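Local coordinates for protein MxaA (Stigmatella aurantiaca, PDB 4W4T) that releases myxalamid from its PKS-NRPS assembly line through a terminal reductase (R) domain, the part present here, an NADPH-binding Rossmann-fold domain of the short-chain dehydrogenase type, at residues G122-G130 against A164-R175; L185-V193 against Y218-V229. One frame throughout, in Å; residues are numbered along the deposited sequence.

Interaction 1 of 2, residues G122-G130 against A164-R175; sequences GDIGQPLLG and AANVLGTREILR
Ile124, Leu128 and Leu129 pack on Ala165, Glu172 and Ile173 in a loop-to-helix contact in the Rossmann domain, where the loop after strand 117-121 lies along helix 159-177. The join has an apolar half and a charged half. In the first, Ile124 sets CG1 anti to its backbone N (chi1 -154°) and lies along the helix: CG2 meets Ala165 CB at 3.7 Å, while CD1 reaches Ile173 CG1 at 4.2 Å. Leu129 crosses Ile173 at about a right angle, CD1 to CD1 at 3.9 Å; its side chain and that of Glu172 slide past each other in opposite directions, CD2 against CB. Gly169 lets the backbones close in, its CA 3.1 Å from Ile124 O; a CB there would clash with that oxygen.

The charged half centres on Glu172, whose chain bends at chi2 (-56°) and brings its carboxylate to the loop. Leu128 N donates to Glu172 OE1 over 2.7 Å in a nearly straight bond (165°), arriving on the anti side, slightly out of the carboxylate plane. Arg175 grips Glu172 OE2 side-on with NE and NH2, the NH2 bond (3.0 Å) using the syn lone pair; Arg171 NE approaches the same oxygen from the anti side at 3.0 Å.

Asp123 OD1 accepts from Gly125 N in an Asx turn, and Asp123, Ile124 and Gly125 all belong to the NADPH site, which is empty in this chain. Flanked by two arginines, the buried Glu172 is probably ionised; while OE2 takes the arginines' stronger bonds, OE1 accepts the Leu128 N-H and ties the loop backbone to the helix.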
# COMPACT_ATOMS: atom_id res chain seq x y z
N GLY A 122 14.17 -20.35 14.86
CA GLY A 122 13.50 -20.88 13.69
C GLY A 122 12.51 -19.94 13.04
O GLY A 122 12.29 -18.81 13.48
N ASP A 123 11.89 -20.44 11.98
CA ASP A 123 11.14 -19.62 11.04
C ASP A 123 10.05 -20.48 10.44
O ASP A 123 10.33 -21.44 9.73
CB ASP A 123 12.06 -19.08 9.95
CG ASP A 123 11.40 -18.03 9.07
OD1 ASP A 123 10.15 -17.95 9.02
OD2 ASP A 123 12.15 -17.28 8.41
N ILE A 124 8.80 -20.13 10.72
CA ILE A 124 7.66 -20.83 10.17
C ILE A 124 7.67 -20.92 8.63
O ILE A 124 7.10 -21.84 8.04
CB ILE A 124 6.37 -20.15 10.66
CG1 ILE A 124 5.22 -21.16 10.66
CG2 ILE A 124 6.07 -18.88 9.87
CD1 ILE A 124 5.49 -22.33 11.57
N GLY A 125 8.34 -19.98 7.97
CA GLY A 125 8.31 -19.94 6.52
C GLY A 125 9.45 -20.72 5.86
O GLY A 125 9.67 -20.56 4.67
N GLN A 126 10.15 -21.54 6.64
CA GLN A 126 11.29 -22.32 6.12
C GLN A 126 11.05 -23.82 6.34
O GLN A 126 10.34 -24.19 7.27
CB GLN A 126 12.59 -21.90 6.82
CG GLN A 126 13.01 -20.46 6.55
CD GLN A 126 13.46 -20.26 5.12
OE1 GLN A 126 13.91 -21.20 4.47
NE2 GLN A 126 13.34 -19.04 4.63
N PRO A 127 11.64 -24.67 5.48
CA PRO A 127 11.57 -26.13 5.67
C PRO A 127 11.98 -26.52 7.08
O PRO A 127 12.92 -25.93 7.61
CB PRO A 127 12.58 -26.68 4.64
CG PRO A 127 12.65 -25.63 3.59
CD PRO A 127 12.40 -24.31 4.26
N LEU A 128 11.27 -27.49 7.66
CA LEU A 128 11.58 -27.96 9.01
C LEU A 128 11.57 -26.81 10.03
O LEU A 128 12.24 -26.88 11.05
CB LEU A 128 12.95 -28.66 9.03
CG LEU A 128 13.18 -29.80 8.03
CD1 LEU A 128 14.54 -30.47 8.31
CD2 LEU A 128 12.06 -30.83 8.07
N LEU A 129 10.78 -25.77 9.74
CA LEU A 129 10.67 -24.62 10.63
C LEU A 129 12.01 -23.91 10.80
O LEU A 129 12.24 -23.26 11.82
CB LEU A 129 10.13 -25.04 12.01
CG LEU A 129 8.91 -25.95 11.99
CD1 LEU A 129 8.59 -26.46 13.40
CD2 LEU A 129 7.72 -25.20 11.38
N GLY A 130 12.89 -24.05 9.82
CA GLY A 130 14.18 -23.39 9.87
C GLY A 130 15.25 -24.17 10.62
O GLY A 130 16.37 -23.70 10.77
N ALA A 164 4.49 -19.55 2.01
CA ALA A 164 5.57 -20.13 2.81
C ALA A 164 5.19 -20.22 4.29
O ALA A 164 5.32 -21.28 4.89
CB ALA A 164 6.86 -19.32 2.64
N ALA A 165 4.71 -19.11 4.86
CA ALA A 165 4.44 -19.07 6.30
C ALA A 165 3.17 -19.83 6.67
O ALA A 165 3.14 -20.53 7.68
CB ALA A 165 4.36 -17.65 6.79
N ASN A 166 2.12 -19.67 5.87
CA ASN A 166 0.82 -20.21 6.26
C ASN A 166 0.56 -21.60 5.73
O ASN A 166 0.04 -22.46 6.45
CB ASN A 166 -0.30 -19.24 5.81
CG ASN A 166 -0.18 -17.90 6.50
OD1 ASN A 166 0.68 -17.71 7.37
ND2 ASN A 166 -1.02 -16.95 6.11
N VAL A 167 0.95 -21.86 4.48
CA VAL A 167 0.68 -23.15 3.90
C VAL A 167 1.84 -24.10 4.20
O VAL A 167 1.64 -25.12 4.84
CB VAL A 167 0.44 -23.08 2.37
CG1 VAL A 167 0.24 -24.49 1.81
CG2 VAL A 167 -0.78 -22.18 2.06
N LEU A 168 3.05 -23.75 3.77
CA LEU A 168 4.16 -24.66 4.00
C LEU A 168 4.50 -24.75 5.49
O LEU A 168 4.83 -25.84 6.00
CB LEU A 168 5.38 -24.23 3.18
CG LEU A 168 5.13 -24.17 1.67
CD1 LEU A 168 6.45 -23.90 0.95
CD2 LEU A 168 4.46 -25.44 1.13
N GLY A 169 4.37 -23.64 6.21
CA GLY A 169 4.63 -23.65 7.64
C GLY A 169 3.71 -24.63 8.37
O GLY A 169 4.16 -25.37 9.24
N THR A 170 2.44 -24.64 7.99
CA THR A 170 1.49 -25.57 8.58
C THR A 170 1.84 -27.00 8.17
O THR A 170 1.80 -27.92 8.98
CB THR A 170 0.05 -25.21 8.17
OG1 THR A 170 -0.28 -23.92 8.70
CG2 THR A 170 -0.94 -26.24 8.72
N ARG A 171 2.24 -27.17 6.90
CA ARG A 171 2.72 -28.48 6.45
C ARG A 171 3.88 -28.98 7.32
O ARG A 171 3.90 -30.14 7.73
CB ARG A 171 3.16 -28.41 4.98
CG ARG A 171 3.59 -29.77 4.43
CD ARG A 171 4.29 -29.65 3.06
NE ARG A 171 5.55 -28.92 3.13
CZ ARG A 171 6.25 -28.53 2.06
NH1 ARG A 171 5.80 -28.81 0.84
NH2 ARG A 171 7.39 -27.87 2.21
N GLU A 172 4.83 -28.11 7.62
CA GLU A 172 6.01 -28.52 8.38
C GLU A 172 5.64 -28.84 9.84
O GLU A 172 6.24 -29.71 10.47
CB GLU A 172 7.10 -27.45 8.31
CG GLU A 172 7.63 -27.23 6.89
CD GLU A 172 8.15 -28.53 6.26
OE1 GLU A 172 9.29 -28.94 6.58
OE2 GLU A 172 7.42 -29.14 5.44
N ILE A 173 4.66 -28.11 10.37
CA ILE A 173 4.13 -28.39 11.71
C ILE A 173 3.49 -29.76 11.72
O ILE A 173 3.67 -30.54 12.67
CB ILE A 173 3.10 -27.30 12.14
CG1 ILE A 173 3.82 -26.02 12.55
CG2 ILE A 173 2.15 -27.82 13.26
CD1 ILE A 173 4.69 -26.17 13.82
N LEU A 174 2.75 -30.08 10.67
CA LEU A 174 2.14 -31.41 10.57
C LEU A 174 3.22 -32.49 10.46
O LEU A 174 3.07 -33.58 10.99
CB LEU A 174 1.19 -31.51 9.38
CG LEU A 174 -0.06 -30.63 9.53
CD1 LEU A 174 -0.87 -30.60 8.23
CD2 LEU A 174 -0.92 -31.12 10.70
N ARG A 175 4.29 -32.16 9.75
CA ARG A 175 5.45 -33.06 9.66
C ARG A 175 6.03 -33.37 11.04
O ARG A 175 6.31 -34.51 11.38
CB ARG A 175 6.51 -32.43 8.76
CG ARG A 175 7.53 -33.40 8.25
CD ARG A 175 8.59 -32.71 7.38
NE ARG A 175 8.02 -31.98 6.23
CZ ARG A 175 7.52 -32.56 5.14
NH1 ARG A 175 7.47 -33.88 5.03
NH2 ARG A 175 7.05 -31.81 4.16

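Interaction 2 of 2, residues L185-V193 against Y218-V229; sequences LHYVSTVSV and YAQSKWVAEKLV
Tyr187 and Lys222 cross obliquely between strand 185-188 and helix 218-229, which run nearly antiparallel (164°) with axes 10.2 Å apart. Val229 CG2 sits over one face of the Tyr187 ring in a CH-pi contact, 4.0 Å from the centroid; Ser189 N lies above the opposite face. The lysine chain, bent at chi2 and chi3 (-64° and -75°), passes beside Thr190, whose CG2 touches Lys222 CB at 3.6 Å, and ends with NZ donating to Val188 O at 3.1 Å, in the carbonyl plane. One water joins Lys222 NZ to Tyr187 OH; a second links Tyr187 OH, Ser189 OG and Lys222 O. With alanine at Lys222, Val188 O and the first of these waters would probably lose their ammonium partner, and a gap would open between the Tyr218 ring and Tyr187 OH.

Farther along, Ser189 OG donates to the anti lone pair of Glu226 OE1 at 2.8 Å; salt bridges to Arg243 and Arg230 engage Glu226 OE2. The Val193 and Glu226 side chains cross at about a right angle, CG2 touching OE1. Lys222 CG lies over one face of the Tyr218 ring. Both residues belong to the NADPH site, empty here, and form the YxxxK motif characteristic of short-chain dehydrogenases.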
# COMPACT_ATOMS: atom_id res chain seq x y z
N LEU A 185 -2.26 -31.59 17.90
CA LEU A 185 -2.10 -30.28 17.31
C LEU A 185 -3.33 -29.41 17.56
O LEU A 185 -4.44 -29.76 17.18
CB LEU A 185 -1.86 -30.40 15.81
CG LEU A 185 -1.99 -29.07 15.08
CD1 LEU A 185 -0.85 -28.13 15.46
CD2 LEU A 185 -2.04 -29.31 13.59
N HIS A 186 -3.13 -28.28 18.23
CA HIS A 186 -4.21 -27.33 18.41
C HIS A 186 -3.96 -26.20 17.44
O HIS A 186 -3.05 -25.39 17.63
CB HIS A 186 -4.28 -26.89 19.87
CG HIS A 186 -4.31 -28.05 20.80
ND1 HIS A 186 -5.40 -28.88 20.90
CD2 HIS A 186 -3.35 -28.59 21.60
CE1 HIS A 186 -5.13 -29.87 21.74
NE2 HIS A 186 -3.90 -29.71 22.18
N TYR A 187 -4.75 -26.19 16.37
CA TYR A 187 -4.45 -25.31 15.24
C TYR A 187 -5.30 -24.05 15.27
O TYR A 187 -6.53 -24.12 15.27
CB TYR A 187 -4.66 -26.06 13.92
CG TYR A 187 -4.52 -25.15 12.73
CD1 TYR A 187 -3.34 -24.44 12.53
CD2 TYR A 187 -5.56 -24.96 11.84
CE1 TYR A 187 -3.19 -23.58 11.46
CE2 TYR A 187 -5.42 -24.09 10.76
CZ TYR A 187 -4.24 -23.40 10.58
OH TYR A 187 -4.10 -22.53 9.52
N VAL A 188 -4.65 -22.89 15.30
CA VAL A 188 -5.36 -21.62 15.24
C VAL A 188 -5.56 -21.20 13.79
O VAL A 188 -4.63 -20.74 13.11
CB VAL A 188 -4.65 -20.53 16.04
CG1 VAL A 188 -5.51 -19.26 16.07
CG2 VAL A 188 -4.39 -21.04 17.49
N SER A 189 -6.79 -21.37 13.32
CA SER A 189 -7.17 -20.99 11.96
C SER A 189 -7.74 -19.57 11.93
O SER A 189 -7.10 -18.64 12.42
CB SER A 189 -8.18 -21.98 11.39
OG SER A 189 -8.53 -21.64 10.05
N THR A 190 -8.93 -19.41 11.36
CA THR A 190 -9.56 -18.09 11.33
C THR A 190 -10.95 -18.21 10.73
O THR A 190 -11.18 -19.07 9.89
CB THR A 190 -8.73 -17.08 10.51
OG1 THR A 190 -9.46 -15.86 10.37
CG2 THR A 190 -8.42 -17.62 9.12
N VAL A 191 -11.88 -17.36 11.14
CA VAL A 191 -13.19 -17.37 10.50
C VAL A 191 -13.06 -16.92 9.04
O VAL A 191 -13.97 -17.14 8.24
CB VAL A 191 -14.21 -16.46 11.22
CG1 VAL A 191 -14.46 -16.98 12.63
CG2 VAL A 191 -13.74 -15.01 11.21
N SER A 192 -11.93 -16.32 8.69
CA SER A 192 -11.74 -15.88 7.29
C SER A 192 -11.53 -17.03 6.30
O SER A 192 -11.39 -16.79 5.09
CB SER A 192 -10.58 -14.90 7.20
OG SER A 192 -10.92 -13.72 7.88
N VAL A 193 -11.52 -18.28 6.77
CA VAL A 193 -11.56 -19.40 5.83
C VAL A 193 -12.97 -19.58 5.24
O VAL A 193 -13.16 -20.40 4.33
CB VAL A 193 -11.10 -20.74 6.47
CG1 VAL A 193 -9.74 -20.57 7.10
CG2 VAL A 193 -12.13 -21.26 7.49
N TYR A 218 -4.81 -13.61 2.26
CA TYR A 218 -4.78 -14.13 3.62
C TYR A 218 -5.81 -15.25 3.78
O TYR A 218 -5.46 -16.36 4.22
CB TYR A 218 -5.05 -13.02 4.65
CG TYR A 218 -5.19 -13.55 6.07
CD1 TYR A 218 -4.10 -14.10 6.73
CD2 TYR A 218 -6.41 -13.51 6.73
CE1 TYR A 218 -4.22 -14.60 8.01
CE2 TYR A 218 -6.54 -14.00 8.02
CZ TYR A 218 -5.44 -14.54 8.65
OH TYR A 218 -5.55 -15.03 9.92
N ALA A 219 -7.05 -14.97 3.40
CA ALA A 219 -8.13 -15.96 3.50
C ALA A 219 -7.79 -17.20 2.68
O ALA A 219 -7.99 -18.34 3.12
CB ALA A 219 -9.45 -15.37 3.04
N GLN A 220 -7.27 -16.98 1.48
CA GLN A 220 -6.91 -18.09 0.62
C GLN A 220 -5.84 -18.98 1.26
O GLN A 220 -5.96 -20.20 1.24
CB GLN A 220 -6.42 -17.56 -0.73
CG GLN A 220 -7.56 -16.98 -1.53
CD GLN A 220 -7.08 -16.21 -2.73
OE1 GLN A 220 -5.95 -15.70 -2.75
NE2 GLN A 220 -7.93 -16.12 -3.74
N SER A 221 -4.82 -18.37 1.85
CA SER A 221 -3.73 -19.17 2.42
C SER A 221 -4.19 -19.93 3.68
O SER A 221 -3.75 -21.06 3.93
CB SER A 221 -2.52 -18.29 2.75
OG SER A 221 -2.77 -17.40 3.83
N LYS A 222 -5.10 -19.34 4.44
CA LYS A 222 -5.59 -19.99 5.66
C LYS A 222 -6.57 -21.11 5.31
O LYS A 222 -6.65 -22.12 6.00
CB LYS A 222 -6.23 -18.96 6.60
CG LYS A 222 -5.24 -17.95 7.20
CD LYS A 222 -4.18 -18.60 8.11
CE LYS A 222 -4.78 -19.00 9.48
NZ LYS A 222 -3.71 -19.38 10.47
N TRP A 223 -7.31 -20.94 4.22
CA TRP A 223 -8.18 -22.01 3.73
C TRP A 223 -7.33 -23.25 3.40
O TRP A 223 -7.63 -24.37 3.81
CB TRP A 223 -8.95 -21.54 2.51
CG TRP A 223 -9.88 -22.55 1.91
CD1 TRP A 223 -11.21 -22.71 2.16
CD2 TRP A 223 -9.54 -23.53 0.91
NE1 TRP A 223 -11.73 -23.73 1.40
CE2 TRP A 223 -10.72 -24.25 0.62
CE3 TRP A 223 -8.36 -23.87 0.24
CZ2 TRP A 223 -10.75 -25.29 -0.31
CZ3 TRP A 223 -8.39 -24.89 -0.69
CH2 TRP A 223 -9.58 -25.60 -0.96
N VAL A 224 -6.27 -23.04 2.63
CA VAL A 224 -5.39 -24.14 2.27
C VAL A 224 -4.78 -24.79 3.53
O VAL A 224 -4.75 -26.03 3.65
CB VAL A 224 -4.28 -23.65 1.32
CG1 VAL A 224 -3.30 -24.76 1.02
CG2 VAL A 224 -4.90 -23.13 0.03
N ALA A 225 -4.28 -23.97 4.45
CA ALA A 225 -3.70 -24.49 5.69
C ALA A 225 -4.71 -25.37 6.44
O ALA A 225 -4.37 -26.48 6.89
CB ALA A 225 -3.22 -23.36 6.58
N GLU A 226 -5.95 -24.91 6.55
CA GLU A 226 -6.93 -25.69 7.31
C GLU A 226 -7.26 -26.99 6.58
O GLU A 226 -7.48 -28.01 7.23
CB GLU A 226 -8.20 -24.89 7.57
CG GLU A 226 -8.90 -25.31 8.87
CD GLU A 226 -10.29 -24.71 8.98
OE1 GLU A 226 -10.41 -23.61 9.54
OE2 GLU A 226 -11.24 -25.35 8.50
N LYS A 227 -7.27 -26.97 5.25
CA LYS A 227 -7.43 -28.22 4.48
C LYS A 227 -6.33 -29.23 4.82
O LYS A 227 -6.61 -30.42 5.00
CB LYS A 227 -7.43 -27.94 2.98
CG LYS A 227 -8.63 -27.13 2.50
CD LYS A 227 -9.89 -27.97 2.48
CE LYS A 227 -9.99 -28.78 1.20
NZ LYS A 227 -11.28 -29.54 1.19
N LEU A 228 -5.09 -28.76 4.91
CA LEU A 228 -3.97 -29.64 5.24
C LEU A 228 -4.17 -30.26 6.61
O LEU A 228 -3.95 -31.45 6.80
CB LEU A 228 -2.65 -28.88 5.20
CG LEU A 228 -2.16 -28.46 3.82
CD1 LEU A 228 -0.85 -27.70 3.94
CD2 LEU A 228 -1.98 -29.68 2.92
N VAL A 229 -4.61 -29.43 7.56
CA VAL A 229 -4.80 -29.88 8.93
C VAL A 229 -5.95 -30.89 9.00
O VAL A 229 -5.87 -31.91 9.69
CB VAL A 229 -5.06 -28.68 9.87
CG1 VAL A 229 -5.47 -29.17 11.25
CG2 VAL A 229 -3.82 -27.82 9.98
O HOH W 1 -6.33 -21.83 8.55
O HOH W 2 -1.71 -20.82 9.14

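Interactions 1 and 2 follow in series along the chain, with centres about 14 Å apart, and they meet where helix 159-177 packs against helix 217-234. A probable hydrogen bond joins Asn166 ND2 to Ser221 OG at 2.9 Å, while Thr170 CG2 packs on Val229 CG2 at 3.5 Å and Leu174 CD1 on Leu228 O. Thr170 also touches Tyr187, and Ile173 touches Leu185, so helix 159-177 meets both partners of interaction 2. Each contact supplies part of the NADPH site: Asp123, Ile124 and Gly125 from interaction 1, Tyr218 and Lys222 from interaction 2. Ala151, another NADPH-site residue, is near both: about 6 Å from Ala165 and about 4 Å from Lys222, side chain to side chain.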